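Local structure of ferritin (Pseudo-nitzschia multiseries, 4ISM) at residues T18-Y23 with A44-E49; Q12-F17 with E68-P73. The protein probably stores iron in a soluble, non-toxic form, taking it up as ferrous iron and depositing it as ferric hydroxide after oxidation by its ferroxidase activity. One frame throughout, in Å; residues are numbered along the deposited sequence.

The chain runs from its N terminus into helix 4-32, and both contacts start there. Residues 12-17 come first and belong to contact 2; residues 18-23 follow at once and belong to contact 1. Helix 36-62 then folds back, and its residues 44-49 close the shorter loop of contact 1. Residues 68-73, in the loop after that helix, pass along helix 4-32 and close contact 2. The shorter loop therefore sits within the longer one. Contact 1 joins two helices of the bundle; contact 2 lays a loop against the first of them. The two meet at one zinc ion, bound by Glu16 of contact 2 and Glu49 of contact 1.

Contact 1 of 2, residues T18-Y23 with A44-E49; sequences TASQVY and AESAEE. With ZN (zinc ion), chain N; ZN (zinc ion), chain O; ZN (zinc ion), chain M.
Tyr23 packs its ring against two glutamates of helix 36-62, both on the same side of the ring plane. The ring runs alongside Glu45, both side chains pointing the same way. Glu45 CB sits over one ring face, offset toward the rim, 3.6 Å from the centroid of the Tyr23 ring. This is a CH-pi contact. The Glu45 carboxylate is turned well out of parallel with the ring. Glu49 is different: it crosses the tyrosine obliquely, with its CG 3.7 Å from Tyr23 CD1, yet its carboxylate plane is nearly parallel to that of the ring (2° apart). Tyr23 OH hydrogen-bonds to Glu95 of helix 84-111. With an alanine in place of Tyr23, Glu95 is likely to lose its hydroxyl partner, and a gap would probably open beside Glu45 CB and Glu49 CG.

Ser20 and Ser46 face each other where the helices come nearest, their CA atoms 4.2 Å apart. Each hydroxyl reaches across to the other's carbonyl. Ser46 OG donates to Ser20 O at 2.7 Å, and Ser20 OG donates to Ser46 O at 2.8 Å. Both donors stand above the carbonyl plane, 38° out of it. In both serines OG is anti to the backbone N (chi1 175° in Ser20), which brings it beside the opposite carbonyl.

Glu49 bends at chi2 and bridges two zinc ions. OE1 binds one at 2.1 Å, the ion shared with Glu16 and His52; OE2 binds the other, shared with Glu95. A water also links the two ions. Glu45 and Glu48 grip a third zinc with both carboxylate oxygens each, joined by Glu131. The segments 18-23 and 44-49 run antiparallel, their axes 7.7 Å apart at closest approach. They belong to the ferritin four-helix bundle, and the paired zinc ions occupy its dinuclear ferroxidase centre.

Contact 2 of 2, residues Q12-F17 with E68-P73; sequences QVTQEF and ELQAVP. With ZN (zinc ion), chain M.
In this ferritin four-helix bundle, a loop that follows helix 36-62 passes along the outer side of helix 4-32. Residues 68-73 of the loop meet residues 12-17 of the helix. The opposite side of the same helical turns carries Glu16, a ligand of the dinuclear metal site, so the helix separates loop from metal.

The apolar part of the contact is made by Phe17, Val13, Leu69 and Val72. Leu69 CD2 comes to the edge of the Phe17 ring, near its plane, 4.3 Å from Phe17 CE2. The same methyl touches Val13 CG1. Val72 meets Phe17 nearer the backbone. Its CG2 packs on Phe17 CB, and its CG1, anti to the backbone N (chi1 -172°), rests 3.4 Å from Phe17 O. Leu24 of a second subunit packs on both Phe17 and Leu69, and Val72 makes backbone hydrogen bonds to that subunit. The loop thus lies at a subunit interface.

On the metal side, Glu16 OE1 binds zinc at 2.0 Å. Glu16 OE2 takes a hydrogen bond from a zinc-bound water and another from Gln12 NE2 at 2.9 Å. Asn98 of helix 84-111 also bonds to OE2. These bonds help fix the rotation of the carboxylate.

The polar part centres on Thr14, whose side chain crosses that of Gln70 at about a right angle. A water joins Thr14 OG1 to Gln70 N. The same hydroxyl accepts a nearly straight hydrogen bond (170°) from Gln70 NE2 at 2.6 Å, with OG1 lying in the plane of the Gln70 amide.

Contact 1 of 2, residues T18-Y23 with A44-E49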
loop_
_atom_site.group_PDB
_atom_site.type_symbol
_atom_site.label_atom_id
_atom_site.label_comp_id
_atom_site.label_asym_id
_atom_site.label_seq_id
_atom_site.Cartn_x
_atom_site.Cartn_y
_atom_site.Cartn_z
ATOM N N THR B 18 19.531 45.785 17.120
ATOM C CA THR B 18 18.837 46.726 18.070
ATOM C C THR B 18 17.306 46.473 18.053
ATOM O O THR B 18 16.673 46.405 19.110
ATOM C CB THR B 18 19.134 48.209 17.670
ATOM O OG1 THR B 18 20.539 48.483 17.842
ATOM C CG2 THR B 18 18.283 49.264 18.498
ATOM N N ALA B 19 16.747 46.371 16.853
ATOM C CA ALA B 19 15.336 46.024 16.632
ATOM C C ALA B 19 15.043 44.705 17.249
ATOM O O ALA B 19 14.026 44.559 17.941
ATOM C CB ALA B 19 14.976 46.050 15.107
ATOM N N SER B 20 15.903 43.706 17.072
ATOM C CA SER B 20 15.617 42.395 17.672
ATOM C C SER B 20 15.461 42.549 19.216
ATOM O O SER B 20 14.557 41.917 19.880
ATOM C CB SER B 20 16.799 41.456 17.302
ATOM O OG SER B 20 16.713 40.189 17.899
ATOM N N GLN B 21 16.321 43.411 19.813
ATOM C CA GLN B 21 16.335 43.495 21.288
ATOM C C GLN B 21 15.096 44.276 21.707
ATOM O O GLN B 21 14.534 44.002 22.766
ATOM C CB GLN B 21 17.536 44.271 21.832
ATOM C CG GLN B 21 18.765 43.417 21.885
ATOM C CD GLN B 21 18.646 42.366 23.023
ATOM O OE1 GLN B 21 18.158 41.268 22.800
ATOM N NE2 GLN B 21 19.138 42.695 24.196
ATOM N N VAL B 22 14.707 45.280 20.908
ATOM C CA VAL B 22 13.481 46.059 21.240
ATOM C C VAL B 22 12.212 45.158 21.168
ATOM O O VAL B 22 11.381 45.147 22.093
ATOM C CB VAL B 22 13.295 47.272 20.325
ATOM C CG1 VAL B 22 11.921 47.970 20.628
ATOM C CG2 VAL B 22 14.463 48.248 20.562
ATOM N N TYR B 23 12.113 44.323 20.139
ATOM C CA TYR B 23 11.029 43.259 20.123
ATOM C C TYR B 23 11.143 42.348 21.304
ATOM O O TYR B 23 10.137 42.066 21.888
ATOM C CB TYR B 23 11.152 42.403 18.852
ATOM C CG TYR B 23 10.489 43.082 17.685
ATOM C CD1 TYR B 23 11.218 43.682 16.675
ATOM C CD2 TYR B 23 9.069 43.100 17.577
ATOM C CE1 TYR B 23 10.581 44.261 15.538
ATOM C CE2 TYR B 23 8.451 43.650 16.446
ATOM C CZ TYR B 23 9.205 44.213 15.439
ATOM O OH TYR B 23 8.563 44.805 14.347
ATOM N N ALA B 44 8.640 36.113 18.190
ATOM C CA ALA B 44 8.852 35.654 16.783
ATOM C C ALA B 44 9.511 36.770 15.978
ATOM O O ALA B 44 10.486 36.491 15.262
ATOM C CB ALA B 44 7.527 35.244 16.124
ATOM N N GLU B 45 9.031 38.022 16.126
ATOM C CA GLU B 45 9.604 39.117 15.442
ATOM C C GLU B 45 11.009 39.441 15.888
ATOM O O GLU B 45 11.861 39.892 15.077
ATOM C CB GLU B 45 8.757 40.408 15.576
ATOM C CG GLU B 45 7.480 40.320 14.759
ATOM C CD GLU B 45 7.850 40.318 13.279
ATOM O OE1 GLU B 45 8.823 41.036 12.894
ATOM O OE2 GLU B 45 7.224 39.573 12.513
ATOM N N SER B 46 11.261 39.240 17.166
ATOM C CA SER B 46 12.663 39.367 17.631
ATOM C C SER B 46 13.687 38.404 16.874
ATOM O O SER B 46 14.807 38.809 16.464
ATOM C CB SER B 46 12.707 39.185 19.187
ATOM O OG SER B 46 14.071 39.257 19.645
ATOM N N ALA B 47 13.317 37.129 16.723
ATOM C CA ALA B 47 14.177 36.181 16.007
ATOM C C ALA B 47 14.291 36.598 14.539
ATOM O O ALA B 47 15.343 36.523 13.911
ATOM C CB ALA B 47 13.640 34.740 16.166
ATOM N N GLU B 48 13.212 37.079 13.968
ATOM C CA GLU B 48 13.273 37.490 12.589
ATOM C C GLU B 48 14.205 38.681 12.354
ATOM O O GLU B 48 14.884 38.733 11.288
ATOM C CB GLU B 48 11.862 37.903 12.152
ATOM C CG GLU B 48 11.801 38.507 10.764
ATOM C CD GLU B 48 10.390 39.004 10.495
ATOM O OE1 GLU B 48 9.421 38.215 10.696
ATOM O OE2 GLU B 48 10.244 40.189 10.144
ATOM N N GLU B 49 14.190 39.672 13.249
ATOM C CA GLU B 49 15.107 40.807 13.064
ATOM C C GLU B 49 16.510 40.310 13.168
ATOM O O GLU B 49 17.447 40.827 12.488
ATOM C CB GLU B 49 14.881 41.894 14.152
ATOM C CG GLU B 49 13.548 42.606 14.023
ATOM C CD GLU B 49 13.397 43.343 12.707
ATOM O OE1 GLU B 49 14.403 43.649 12.081
ATOM O OE2 GLU B 49 12.269 43.552 12.209
HETATM ZN ZN ZN N . 7.988 40.265 10.558
HETATM ZN ZN ZN O . 11.550 44.651 11.003
HETATM ZN ZN ZN M . 14.698 44.003 9.986
HETATM O O HOH W 1 13.001 45.181 9.918
HETATM O O HOH W 2 15.257 44.742 7.848
HETATM O O HOH W 3 6.709 39.373 9.440
#

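Contact 2 of 2, residues Q12-F17 with E68-P73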
loop_
_atom_site.group_PDB
_atom_site.type_symbol
_atom_site.label_atom_id
_atom_site.label_comp_id
_atom_site.label_asym_id
_atom_site.label_seq_id
_atom_site.Cartn_x
_atom_site.Cartn_y
_atom_site.Cartn_z
ATOM N N GLN B 12 23.856 49.027 9.500
ATOM C CA GLN B 12 22.532 48.326 9.304
ATOM C C GLN B 12 22.480 47.072 10.170
ATOM O O GLN B 12 21.407 46.715 10.689
ATOM C CB GLN B 12 22.340 47.968 7.844
ATOM C CG GLN B 12 20.888 47.579 7.517
ATOM C CD GLN B 12 19.869 48.619 7.914
ATOM O OE1 GLN B 12 20.110 49.847 7.815
ATOM N NE2 GLN B 12 18.715 48.147 8.373
ATOM N N VAL B 13 23.636 46.393 10.321
ATOM C CA VAL B 13 23.680 45.209 11.138
ATOM C C VAL B 13 23.222 45.593 12.574
ATOM O O VAL B 13 22.369 44.926 13.205
ATOM C CB VAL B 13 25.073 44.536 11.131
ATOM C CG1 VAL B 13 25.128 43.401 12.153
ATOM C CG2 VAL B 13 25.422 43.953 9.732
ATOM N N THR B 14 23.784 46.690 13.089
ATOM C CA THR B 14 23.455 47.166 14.428
ATOM C C THR B 14 21.967 47.473 14.540
ATOM O O THR B 14 21.344 47.133 15.522
ATOM C CB THR B 14 24.277 48.425 14.738
ATOM O OG1 THR B 14 25.643 48.046 14.509
ATOM C CG2 THR B 14 24.117 48.795 16.206
ATOM N N GLN B 15 21.426 48.147 13.544
ATOM C CA GLN B 15 20.020 48.477 13.595
ATOM C C GLN B 15 19.140 47.215 13.634
ATOM O O GLN B 15 18.146 47.228 14.357
ATOM C CB GLN B 15 19.646 49.286 12.365
ATOM C CG GLN B 15 18.180 49.641 12.428
ATOM C CD GLN B 15 17.927 51.041 12.978
ATOM O OE1 GLN B 15 18.634 51.523 13.925
ATOM N NE2 GLN B 15 16.974 51.758 12.314
ATOM N N GLU B 16 19.468 46.155 12.861
ATOM C CA GLU B 16 18.597 44.959 12.874
ATOM C C GLU B 16 18.716 44.333 14.273
ATOM O O GLU B 16 17.711 43.922 14.862
ATOM C CB GLU B 16 19.019 43.933 11.796
ATOM C CG GLU B 16 19.014 44.509 10.356
ATOM C CD GLU B 16 17.596 44.795 9.890
ATOM O OE1 GLU B 16 16.620 44.238 10.502
ATOM O OE2 GLU B 16 17.412 45.634 8.971
ATOM N N PHE B 17 19.940 44.270 14.823
ATOM C CA PHE B 17 20.087 43.619 16.157
ATOM C C PHE B 17 19.439 44.468 17.255
ATOM O O PHE B 17 18.968 43.929 18.279
ATOM C CB PHE B 17 21.538 43.366 16.439
ATOM C CG PHE B 17 22.129 42.269 15.589
ATOM C CD1 PHE B 17 21.317 41.331 14.909
ATOM C CD2 PHE B 17 23.513 42.175 15.454
ATOM C CE1 PHE B 17 21.873 40.299 14.150
ATOM C CE2 PHE B 17 24.072 41.162 14.694
ATOM C CZ PHE B 17 23.257 40.221 14.052
ATOM N N GLU B 68 32.448 45.012 11.747
ATOM C CA GLU B 68 32.835 44.908 13.148
ATOM C C GLU B 68 31.597 45.098 13.975
ATOM O O GLU B 68 30.913 46.121 13.843
ATOM C CB GLU B 68 33.853 45.986 13.503
ATOM C CG GLU B 68 35.172 45.576 12.942
ATOM C CD GLU B 68 36.273 46.544 13.331
ATOM O OE1 GLU B 68 35.962 47.545 14.003
ATOM O OE2 GLU B 68 37.429 46.279 12.973
ATOM N N LEU B 69 31.229 44.058 14.708
ATOM C CA LEU B 69 30.026 44.138 15.523
ATOM C C LEU B 69 30.175 45.256 16.579
ATOM O O LEU B 69 31.213 45.339 17.271
ATOM C CB LEU B 69 29.771 42.828 16.218
ATOM C CG LEU B 69 29.572 41.634 15.265
ATOM C CD1 LEU B 69 29.418 40.325 16.058
ATOM C CD2 LEU B 69 28.311 41.858 14.433
ATOM N N GLN B 70 29.113 46.039 16.734
ATOM C CA GLN B 70 29.048 47.125 17.700
ATOM C C GLN B 70 28.240 46.608 18.870
ATOM O O GLN B 70 27.560 45.547 18.751
ATOM C CB GLN B 70 28.337 48.366 17.078
ATOM C CG GLN B 70 29.017 48.795 15.790
ATOM C CD GLN B 70 28.440 50.094 15.269
ATOM O OE1 GLN B 70 29.143 51.105 15.322
ATOM N NE2 GLN B 70 27.155 50.103 14.776
ATOM N N ALA B 71 28.188 47.391 19.944
ATOM C CA ALA B 71 27.319 47.043 21.093
ATOM C C ALA B 71 25.886 47.051 20.548
ATOM O O ALA B 71 25.598 47.799 19.625
ATOM C CB ALA B 71 27.361 48.084 22.262
ATOM N N VAL B 72 25.028 46.258 21.178
ATOM C CA VAL B 72 23.582 46.305 20.888
ATOM C C VAL B 72 22.975 47.084 22.055
ATOM O O VAL B 72 22.982 46.585 23.176
ATOM C CB VAL B 72 22.974 44.921 20.720
ATOM C CG1 VAL B 72 21.523 45.063 20.213
ATOM C CG2 VAL B 72 23.797 44.108 19.681
ATOM N N PRO B 73 22.568 48.337 21.803
ATOM C CA PRO B 73 22.054 49.229 22.894
ATOM C C PRO B 73 20.908 48.632 23.598
ATOM O O PRO B 73 20.060 47.898 22.982
ATOM C CB PRO B 73 21.621 50.557 22.165
ATOM C CG PRO B 73 22.233 50.458 20.787
ATOM C CD PRO B 73 22.516 48.992 20.461
HETATM ZN ZN ZN M . 14.698 44.003 9.986
HETATM O O HOH W 4 26.978 45.609 14.680
HETATM O O HOH W 2 15.257 44.742 7.848
HETATM O O HOH W 1 13.001 45.181 9.918
#